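Local coordinates for protein phosphoglycerate oxidoreductase (Rhizobium etli, PDB 4HY3) that probably reduces hydroxypyruvate or glyoxylate with a nicotinamide cofactor, as a member of the D-isomer specific 2-hydroxyacid dehydrogenase family, at residues 285-290 against 307-312; 128-133 against 320-325. All coordinates share one frame; numbering follows the deposited sequence.

Contact 1 pairs the last two strands of the parallel sheet in the Rossmann-type domain; in contact 2 the 3-10 turn 128-130 and the first residues of helix 131-147 meet the start of helix 320-338. Their centres lie about 24 Å apart, with nearest atoms about 9 Å apart, so they do not touch. In chain order 128-133 comes first, then 285-290, 307-312 and 320-325, which nests contact 1 inside the loop closed by contact 2. Helix 131-147 connects them: further along it covers one face of the strand pair. Strand 309-311 leads on to helix 320-338, and both the sheet edge and the helix junction lie beside the second subunit.

Contact 1: 285-290 against 307-312; sequences IVAASD and KGFIRS
Ala-287 makes the two stronger backbone bonds of the pair, to the residues on either side of Phe-309. Its N donates to Gly-308 O at 3.0 Å, almost straight, and its O takes the N-H of Ile-310 at 2.7 Å, in the carbonyl plane. This is the parallel ladder pattern, continued by a weak bond from Ser-289 N to Ile-310 O at 3.3 Å. Past the strand ends Ser-312 OG gives a weak hydrogen bond to Asp-290 OD1; that carboxylate is also held by the backbone N-H groups of Arg-315 and Ala-316.

The Phe-309 ring lies beside the neighbouring strand because chi1 (-172°) swings CG away from the backbone N; CD1 is 3.9 Å from Ala-287 CB and CZ 3.9 Å from Ser-289 CB. On the other face of the sheet Ala-288 CB meets Ile-310 CB at 3.5 Å.

Helix 131-147 covers that Ala-288 and Ile-310 face through Phe-141, Ala-144 and Leu-145, while Leu-276 of helix 273-281 touches Phe-309. On its other edge strand 286-289 is hydrogen-bonded to strand 261-264; strand 309-311 closes the parallel sheet of the Rossmann-type NAD-binding domain within this chain, and there Asp-153 of the second subunit accepts the Arg-311 N-H.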
ATOM      1  N   ILE A 285     -18.352 -28.094   1.338  1.00 51.83           N
ATOM      2  CA  ILE A 285     -17.277 -27.156   1.651  1.00 51.24           C
ATOM      3  C   ILE A 285     -16.064 -27.893   2.194  1.00 53.35           C
ATOM      4  O   ILE A 285     -16.138 -29.075   2.562  1.00 55.47           O
ATOM      5  CB  ILE A 285     -17.686 -26.092   2.702  1.00 51.16           C
ATOM      6  CG1 ILE A 285     -18.466 -26.707   3.866  1.00 53.04           C
ATOM      7  CG2 ILE A 285     -18.513 -24.989   2.078  1.00 56.68           C
ATOM      8  CD1 ILE A 285     -17.619 -27.113   5.056  1.00 52.29           C
ATOM      9  N   VAL A 286     -14.956 -27.161   2.255  1.00 52.23           N
ATOM     10  CA  VAL A 286     -13.737 -27.597   2.937  1.00 48.73           C
ATOM     11  C   VAL A 286     -13.462 -26.654   4.136  1.00 45.91           C
ATOM     12  O   VAL A 286     -13.880 -25.493   4.120  1.00 48.08           O
ATOM     13  CB  VAL A 286     -12.588 -27.663   1.912  1.00 49.24           C
ATOM     14  CG1 VAL A 286     -11.916 -26.300   1.726  1.00 49.89           C
ATOM     15  CG2 VAL A 286     -11.611 -28.772   2.269  1.00 48.28           C
ATOM     16  N   ALA A 287     -12.803 -27.130   5.186  1.00 43.05           N
ATOM     17  CA  ALA A 287     -12.686 -26.287   6.405  1.00 46.08           C
ATOM     18  C   ALA A 287     -11.442 -26.410   7.350  1.00 44.72           C
ATOM     19  O   ALA A 287     -10.640 -27.331   7.252  1.00 44.36           O
ATOM     20  CB  ALA A 287     -13.978 -26.361   7.213  1.00 44.83           C
ATOM     21  N   ALA A 288     -11.293 -25.436   8.247  1.00 44.43           N
ATOM     22  CA  ALA A 288     -10.275 -25.460   9.304  1.00 42.33           C
ATOM     23  C   ALA A 288     -10.736 -24.593  10.440  1.00 39.51           C
ATOM     24  O   ALA A 288     -11.117 -23.455  10.218  1.00 39.65           O
ATOM     25  CB  ALA A 288      -8.945 -24.939   8.807  1.00 41.72           C
ATOM     26  N   SER A 289     -10.701 -25.131  11.647  1.00 37.21           N
ATOM     27  CA  SER A 289     -10.973 -24.340  12.827  1.00 39.02           C
ATOM     28  C   SER A 289      -9.815 -24.461  13.807  1.00 37.07           C
ATOM     29  O   SER A 289      -9.067 -25.446  13.757  1.00 34.08           O
ATOM     30  CB  SER A 289     -12.263 -24.791  13.514  1.00 41.66           C
ATOM     31  OG  SER A 289     -12.448 -24.078  14.737  1.00 46.76           O
ATOM     32  N   ASP A 290      -9.702 -23.461  14.690  1.00 35.16           N
ATOM     33  CA  ASP A 290      -8.778 -23.477  15.820  1.00 34.88           C
ATOM     34  C   ASP A 290      -9.521 -23.616  17.124  1.00 33.98           C
ATOM     35  O   ASP A 290      -8.923 -23.795  18.173  1.00 33.64           O
ATOM     36  CB  ASP A 290      -7.907 -22.210  15.872  1.00 35.13           C
ATOM     37  CG  ASP A 290      -6.730 -22.354  16.839  1.00 35.25           C
ATOM     38  OD1 ASP A 290      -5.859 -23.251  16.653  1.00 33.69           O
ATOM     39  OD2 ASP A 290      -6.692 -21.583  17.809  1.00 34.73           O
ATOM     40  N   LYS A 307     -11.613 -36.246   6.617  1.00 61.35           N
ATOM     41  CA  LYS A 307     -10.829 -35.665   5.537  1.00 61.70           C
ATOM     42  C   LYS A 307     -11.408 -34.292   5.190  1.00 63.37           C
ATOM     43  O   LYS A 307     -12.629 -34.094   5.232  1.00 62.47           O
ATOM     44  CB  LYS A 307     -10.785 -36.574   4.288  1.00 62.82           C
ATOM     45  CG  LYS A 307     -11.885 -36.344   3.249  1.00 66.55           C
ATOM     46  CD  LYS A 307     -13.259 -36.819   3.745  1.00 77.10           C
ATOM     47  CE  LYS A 307     -14.419 -36.264   2.915  1.00 78.18           C
ATOM     48  NZ  LYS A 307     -14.410 -36.792   1.520  1.00 72.01           N
ATOM     49  N   GLY A 308     -10.526 -33.349   4.863  1.00 62.24           N
ATOM     50  CA  GLY A 308     -10.941 -32.054   4.310  1.00 56.28           C
ATOM     51  C   GLY A 308     -11.119 -30.971   5.359  1.00 51.96           C
ATOM     52  O   GLY A 308     -11.552 -29.858   5.046  1.00 46.10           O
ATOM     53  N   PHE A 309     -10.784 -31.312   6.602  1.00 48.59           N
ATOM     54  CA  PHE A 309     -10.901 -30.410   7.736  1.00 48.34           C
ATOM     55  C   PHE A 309      -9.527 -30.265   8.412  1.00 48.40           C
ATOM     56  O   PHE A 309      -9.056 -31.217   9.048  1.00 46.22           O
ATOM     57  CB  PHE A 309     -11.937 -30.962   8.726  1.00 50.52           C
ATOM     58  CG  PHE A 309     -12.290 -30.015   9.841  1.00 53.23           C
ATOM     59  CD1 PHE A 309     -13.459 -29.263   9.783  1.00 50.69           C
ATOM     60  CD2 PHE A 309     -11.457 -29.877  10.959  1.00 53.02           C
ATOM     61  CE1 PHE A 309     -13.785 -28.388  10.808  1.00 49.39           C
ATOM     62  CE2 PHE A 309     -11.781 -28.991  11.982  1.00 50.66           C
ATOM     63  CZ  PHE A 309     -12.944 -28.245  11.903  1.00 48.52           C
ATOM     64  N   ILE A 310      -8.894 -29.092   8.272  1.00 45.50           N
ATOM     65  CA  ILE A 310      -7.623 -28.778   8.971  1.00 43.50           C
ATOM     66  C   ILE A 310      -7.798 -28.420  10.449  1.00 42.30           C
ATOM     67  O   ILE A 310      -8.516 -27.470  10.768  1.00 42.88           O
ATOM     68  CB  ILE A 310      -6.843 -27.640   8.286  1.00 41.65           C
ATOM     69  CG1 ILE A 310      -6.241 -28.122   6.973  1.00 41.33           C
ATOM     70  CG2 ILE A 310      -5.715 -27.141   9.178  1.00 43.07           C
ATOM     71  CD1 ILE A 310      -5.823 -26.994   6.054  1.00 42.01           C
ATOM     72  N   ARG A 311      -7.098 -29.157  11.326  1.00 41.88           N
ATOM     73  CA  ARG A 311      -7.223 -29.042  12.799  1.00 45.01           C
ATOM     74  C   ARG A 311      -6.076 -28.276  13.497  1.00 46.85           C
ATOM     75  O   ARG A 311      -4.904 -28.364  13.080  1.00 49.58           O
ATOM     76  CB  ARG A 311      -7.360 -30.432  13.439  1.00 44.63           C
ATOM     77  CG  ARG A 311      -8.733 -31.077  13.310  1.00 45.89           C
ATOM     78  CD  ARG A 311      -8.631 -32.593  13.116  1.00 47.16           C
ATOM     79  NE  ARG A 311      -7.807 -32.936  11.954  1.00 46.41           N
ATOM     80  CZ  ARG A 311      -8.264 -33.433  10.809  1.00 46.80           C
ATOM     81  NH1 ARG A 311      -9.560 -33.686  10.638  1.00 46.35           N
ATOM     82  NH2 ARG A 311      -7.404 -33.680   9.829  1.00 47.81           N
ATOM     83  N   SER A 312      -6.431 -27.567  14.576  1.00 42.60           N
ATOM     84  CA  SER A 312      -5.523 -26.688  15.308  1.00 41.28           C
ATOM     85  C   SER A 312      -6.005 -26.538  16.766  1.00 41.37           C
ATOM     86  O   SER A 312      -7.074 -25.967  17.014  1.00 41.36           O
ATOM     87  CB  SER A 312      -5.474 -25.320  14.611  1.00 40.69           C
ATOM     88  OG  SER A 312      -4.208 -24.708  14.744  1.00 44.23           O
TER

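Contact 2: 128-133 against 320-325; sequences QVFAEP and DSAFKK
Phe-130 and Phe-323 meet in an offset edge-to-face stack, the edge of Phe-130 directed at the face of Phe-323. The planes stand at 85° and the centroids are 5.6 Å apart, with Phe-130 CZ coming within 3.8 Å of Phe-323 CE1. One face of the Phe-130 ring carries a methyl of its own neighbour: Val-129 CG2 sits over the ring centre. Both phenylalanines leave their backbones pointing away from the opposite segment, and in each CG lies anti to the carbonyl carbon (chi1 -67° and -69°), a turn that swings each ring back toward the other segment.

Beneath the rings the two backbones come close, helped by the small side chain of Ala-322. Its CB touches Pro-133 CG at 3.9 Å and Phe-130 CD1 at 4.2 Å, with Val-129 O also close. Val-129 points toward the helix, its CB 3.3 Å from Ala-322 O. Lys-325 runs past Val-129 in the opposite direction, its CB 3.9 Å from Val-129 CG1, and bends near its end to bring NZ within 3.6 Å of Val-129 O.

Glu-132 turns its carboxylate elsewhere, to a salt bridge with Arg-193 of helix 186-195, while Leu-173 of the second subunit packs on Pro-133. The contact lies near the centre of the chain, between the two sheets, consistent with the interdomain helices of D-2-hydroxyacid dehydrogenases.

No hydrogen bond crosses between the two segments. The 3-10 turn and the start of helix 131-147 are held to helix 320-338 mainly by apolar contacts; Lys-325 NZ and Glu-132 OE1, 6.5 Å apart, probably attract only weakly.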
ATOM      1  N   GLN A 128      -5.678  -6.865  21.965  1.00 34.83           N
ATOM      2  CA  GLN A 128      -5.384  -6.778  20.544  1.00 36.51           C
ATOM      3  C   GLN A 128      -4.037  -7.379  20.168  1.00 34.29           C
ATOM      4  O   GLN A 128      -3.754  -7.566  18.987  1.00 33.55           O
ATOM      5  CB  GLN A 128      -5.577  -5.384  19.988  1.00 38.79           C
ATOM      6  CG  GLN A 128      -4.493  -4.431  20.369  1.00 47.67           C
ATOM      7  CD  GLN A 128      -4.387  -3.338  19.354  1.00 50.06           C
ATOM      8  OE1 GLN A 128      -4.790  -3.513  18.197  1.00 43.53           O
ATOM      9  NE2 GLN A 128      -3.850  -2.196  19.773  1.00 52.71           N
ATOM     10  N   VAL A 129      -3.225  -7.703  21.171  1.00 32.36           N
ATOM     11  CA  VAL A 129      -1.991  -8.442  20.923  1.00 32.29           C
ATOM     12  C   VAL A 129      -2.236  -9.786  20.242  1.00 30.31           C
ATOM     13  O   VAL A 129      -1.361 -10.321  19.598  1.00 29.89           O
ATOM     14  CB  VAL A 129      -1.143  -8.666  22.196  1.00 34.82           C
ATOM     15  CG1 VAL A 129      -0.798  -7.339  22.857  1.00 35.45           C
ATOM     16  CG2 VAL A 129      -1.816  -9.641  23.169  1.00 34.07           C
ATOM     17  N   PHE A 130      -3.430 -10.333  20.380  1.00 30.80           N
ATOM     18  CA  PHE A 130      -3.678 -11.652  19.845  1.00 29.58           C
ATOM     19  C   PHE A 130      -4.145 -11.617  18.415  1.00 32.00           C
ATOM     20  O   PHE A 130      -4.397 -12.679  17.850  1.00 33.21           O
ATOM     21  CB  PHE A 130      -4.722 -12.356  20.675  1.00 30.06           C
ATOM     22  CG  PHE A 130      -4.267 -12.689  22.063  1.00 32.35           C
ATOM     23  CD1 PHE A 130      -3.127 -13.470  22.275  1.00 32.16           C
ATOM     24  CD2 PHE A 130      -4.985 -12.247  23.159  1.00 33.65           C
ATOM     25  CE1 PHE A 130      -2.701 -13.775  23.544  1.00 31.70           C
ATOM     26  CE2 PHE A 130      -4.579 -12.570  24.436  1.00 35.35           C
ATOM     27  CZ  PHE A 130      -3.430 -13.336  24.625  1.00 34.36           C
ATOM     28  N   ALA A 131      -4.274 -10.415  17.833  1.00 30.68           N
ATOM     29  CA  ALA A 131      -4.760 -10.269  16.478  1.00 28.50           C
ATOM     30  C   ALA A 131      -3.755 -10.799  15.481  1.00 31.34           C
ATOM     31  O   ALA A 131      -4.063 -11.717  14.726  1.00 37.79           O
ATOM     32  CB  ALA A 131      -5.093  -8.826  16.172  1.00 28.14           C
ATOM     33  N   GLU A 132      -2.556 -10.234  15.463  1.00 31.60           N
ATOM     34  CA  GLU A 132      -1.577 -10.561  14.429  1.00 31.03           C
ATOM     35  C   GLU A 132      -1.304 -12.075  14.444  1.00 30.64           C
ATOM     36  O   GLU A 132      -1.400 -12.730  13.390  1.00 27.43           O
ATOM     37  CB  GLU A 132      -0.298  -9.733  14.610  1.00 33.90           C
ATOM     38  CG  GLU A 132       0.704  -9.835  13.490  1.00 40.77           C
ATOM     39  CD  GLU A 132       0.093  -9.487  12.146  1.00 49.86           C
ATOM     40  OE1 GLU A 132      -0.434  -8.358  11.998  1.00 57.87           O
ATOM     41  OE2 GLU A 132       0.138 -10.333  11.224  1.00 49.57           O
ATOM     42  N   PRO A 133      -0.982 -12.642  15.636  1.00 29.97           N
ATOM     43  CA  PRO A 133      -0.884 -14.100  15.720  1.00 29.50           C
ATOM     44  C   PRO A 133      -2.064 -14.811  15.009  1.00 28.78           C
ATOM     45  O   PRO A 133      -1.840 -15.632  14.138  1.00 29.34           O
ATOM     46  CB  PRO A 133      -0.902 -14.366  17.232  1.00 28.98           C
ATOM     47  CG  PRO A 133      -0.277 -13.145  17.824  1.00 29.21           C
ATOM     48  CD  PRO A 133      -0.642 -11.997  16.924  1.00 28.78           C
ATOM     49  N   ASP A 320       4.587 -16.422  22.602  1.00 33.94           N
ATOM     50  CA  ASP A 320       5.344 -15.605  23.546  1.00 34.11           C
ATOM     51  C   ASP A 320       5.346 -14.142  23.102  1.00 34.38           C
ATOM     52  O   ASP A 320       4.985 -13.259  23.887  1.00 36.31           O
ATOM     53  CB  ASP A 320       6.783 -16.087  23.791  1.00 36.02           C
ATOM     54  CG  ASP A 320       7.527 -15.186  24.826  1.00 43.58           C
ATOM     55  OD1 ASP A 320       7.036 -14.982  25.986  1.00 43.45           O
ATOM     56  OD2 ASP A 320       8.588 -14.630  24.465  1.00 46.87           O
ATOM     57  N   SER A 321       5.701 -13.887  21.845  1.00 30.62           N
ATOM     58  CA  SER A 321       5.833 -12.528  21.376  1.00 30.29           C
ATOM     59  C   SER A 321       4.521 -11.719  21.482  1.00 32.05           C
ATOM     60  O   SER A 321       4.543 -10.481  21.528  1.00 32.75           O
ATOM     61  CB  SER A 321       6.367 -12.513  19.956  1.00 29.04           C
ATOM     62  OG  SER A 321       5.390 -12.971  19.068  1.00 30.73           O
ATOM     63  N   ALA A 322       3.384 -12.414  21.535  1.00 31.12           N
ATOM     64  CA  ALA A 322       2.108 -11.752  21.718  1.00 29.57           C
ATOM     65  C   ALA A 322       2.043 -11.229  23.119  1.00 29.86           C
ATOM     66  O   ALA A 322       1.638 -10.078  23.357  1.00 33.51           O
ATOM     67  CB  ALA A 322       0.966 -12.709  21.475  1.00 32.03           C
ATOM     68  N   PHE A 323       2.449 -12.077  24.053  1.00 27.81           N
ATOM     69  CA  PHE A 323       2.501 -11.700  25.442  1.00 25.37           C
ATOM     70  C   PHE A 323       3.537 -10.634  25.722  1.00 23.96           C
ATOM     71  O   PHE A 323       3.280  -9.743  26.498  1.00 23.10           O
ATOM     72  CB  PHE A 323       2.779 -12.923  26.269  1.00 24.55           C
ATOM     73  CG  PHE A 323       1.645 -13.884  26.294  1.00 24.03           C
ATOM     74  CD1 PHE A 323       0.445 -13.549  26.905  1.00 23.47           C
ATOM     75  CD2 PHE A 323       1.782 -15.151  25.740  1.00 24.90           C
ATOM     76  CE1 PHE A 323      -0.609 -14.456  26.947  1.00 22.42           C
ATOM     77  CE2 PHE A 323       0.724 -16.063  25.780  1.00 24.29           C
ATOM     78  CZ  PHE A 323      -0.474 -15.705  26.368  1.00 22.23           C
ATOM     79  N   LYS A 324       4.694 -10.692  25.076  1.00 24.13           N
ATOM     80  CA  LYS A 324       5.697  -9.646  25.304  1.00 25.72           C
ATOM     81  C   LYS A 324       5.205  -8.305  24.813  1.00 26.17           C
ATOM     82  O   LYS A 324       5.668  -7.265  25.275  1.00 26.95           O
ATOM     83  CB  LYS A 324       7.041  -9.937  24.643  1.00 25.24           C
ATOM     84  CG  LYS A 324       7.718 -11.217  25.069  1.00 26.05           C
ATOM     85  CD  LYS A 324       7.904 -11.248  26.569  1.00 28.57           C
ATOM     86  CE  LYS A 324       8.845 -12.354  26.959  1.00 29.07           C
ATOM     87  NZ  LYS A 324       8.193 -12.998  28.123  1.00 32.12           N
ATOM     88  N   LYS A 325       4.278  -8.323  23.866  1.00 27.60           N
ATOM     89  CA  LYS A 325       3.729  -7.071  23.358  1.00 30.14           C
ATOM     90  C   LYS A 325       2.832  -6.415  24.408  1.00 29.02           C
ATOM     91  O   LYS A 325       2.698  -5.208  24.451  1.00 29.97           O
ATOM     92  CB  LYS A 325       2.994  -7.271  22.025  1.00 32.56           C
ATOM     93  CG  LYS A 325       3.701  -6.701  20.807  1.00 36.45           C
ATOM     94  CD  LYS A 325       2.709  -6.435  19.667  1.00 47.94           C
ATOM     95  CE  LYS A 325       2.352  -7.710  18.853  1.00 56.27           C
ATOM     96  NZ  LYS A 325       0.932  -7.859  18.374  1.00 45.98           N
TER